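Local coordinates for esterase (Pelagibacterium halotolerans, PDB 5DWD), which probably hydrolyses carboxylic esters, as a member of the phospholipase/carboxylesterase branch of the alpha/beta-hydrolase superfamily, at residues Gln218-Gly221 with His222-Ala225. Numbering follows the deposited sequence.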
# COMPACT_ATOMS: atom_id res chain seq x y z
N GLN B 218 -3.06 -14.19 -23.66
CA GLN B 218 -3.97 -14.60 -24.72
C GLN B 218 -3.52 -15.96 -25.30
O GLN B 218 -2.35 -16.18 -25.55
CB GLN B 218 -3.95 -13.54 -25.84
N GLY B 219 -4.47 -16.84 -25.43
CA GLY B 219 -4.18 -18.11 -26.05
C GLY B 219 -3.52 -19.15 -25.21
O GLY B 219 -3.06 -20.19 -25.73
N SER B 220 -3.54 -18.93 -23.91
CA SER B 220 -2.92 -19.85 -23.02
C SER B 220 -3.95 -20.37 -21.96
O SER B 220 -4.86 -19.63 -21.61
CB SER B 220 -1.75 -19.11 -22.36
OG SER B 220 -1.16 -19.87 -21.31
N GLY B 221 -3.73 -21.62 -21.48
CA GLY B 221 -4.64 -22.24 -20.53
C GLY B 221 -4.04 -22.14 -19.12
O GLY B 221 -3.53 -21.09 -18.71
N HIS B 222 -4.20 -23.24 -18.39
CA HIS B 222 -3.91 -23.30 -16.93
C HIS B 222 -2.43 -23.59 -16.78
O HIS B 222 -1.99 -24.71 -16.47
CB HIS B 222 -4.81 -24.27 -16.19
CG HIS B 222 -4.85 -24.08 -14.70
ND1 HIS B 222 -5.36 -22.94 -14.15
CD2 HIS B 222 -4.43 -24.87 -13.65
CE1 HIS B 222 -5.26 -23.02 -12.82
NE2 HIS B 222 -4.73 -24.18 -12.51
N THR B 223 -1.67 -22.55 -16.98
CA THR B 223 -0.19 -22.57 -16.89
C THR B 223 0.34 -21.15 -16.76
O THR B 223 -0.46 -20.21 -16.72
CB THR B 223 0.39 -23.28 -18.11
OG1 THR B 223 1.75 -23.52 -17.91
CG2 THR B 223 0.14 -22.45 -19.36
N ILE B 224 1.65 -21.00 -16.70
CA ILE B 224 2.30 -19.70 -16.82
C ILE B 224 2.91 -19.62 -18.23
O ILE B 224 3.83 -20.44 -18.55
CB ILE B 224 3.39 -19.52 -15.74
CG1 ILE B 224 2.78 -19.66 -14.35
CG2 ILE B 224 4.08 -18.20 -15.92
CD1 ILE B 224 3.70 -19.44 -13.16
N ALA B 225 2.32 -18.76 -19.04
CA ALA B 225 2.69 -18.53 -20.47
C ALA B 225 3.99 -17.71 -20.42
O ALA B 225 4.27 -16.98 -19.47
CB ALA B 225 1.62 -17.81 -21.23
O HOH W 1 -1.72 -18.86 -18.98
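Ser220 faces both Thr223 and Ala225 across the bend of the loop, and its hydroxyl does most of the touching. Ser220 OG lies 3.5 Å from the methyl CG2 of Thr223 and equally 3.5 Å from CB of Ala225, while Ser220 CB rests 3.8 Å from that same Ala225 CB. In Thr223, OG1 is anti to the backbone N (chi1 -169°), which places CG2 between the backbone N and the carbonyl carbon, from where it meets the serine hydroxyl. Between these side chains and the backbone sits one ordered water. It accepts the proton of Ser220 OG at 2.6 Å and donates to two carbonyls, Gly221 O at 2.9 Å and Thr223 O at 2.9 Å. Gly221 O is approached a second time, by Thr223 N at 2.9 Å; with an N-H...O angle of 134° this bond is bent and weak, and it closes an inverse gamma turn centred on His222. The loop links strand 212-217, at one border of the central sheet, to helix 226-239, for which Ala225 occupies the N-cap position. Backbone hydrogen bonding between Ser220 and Leu189, and a hydrogen bond from Gly219 N to Asp188 OD1, tie residues 219-220 to the loop after strand 182-187. From the outside of the turn the His222 imidazole projects away from Ser220, its ND1 hydrogen-bonded to Asp190 OD2 and its NE2 to Ser139 OG, a geometry consistent with the Ser-His-Asp triad of alpha/beta-hydrolases. The chemistry is thus divided: inside the bend, one water joins the serine hydroxyl to the carbonyls of Gly221 and Thr223 and adds to the weak N-H...O bond, and the tight turn presents the probable catalytic histidine on the other side.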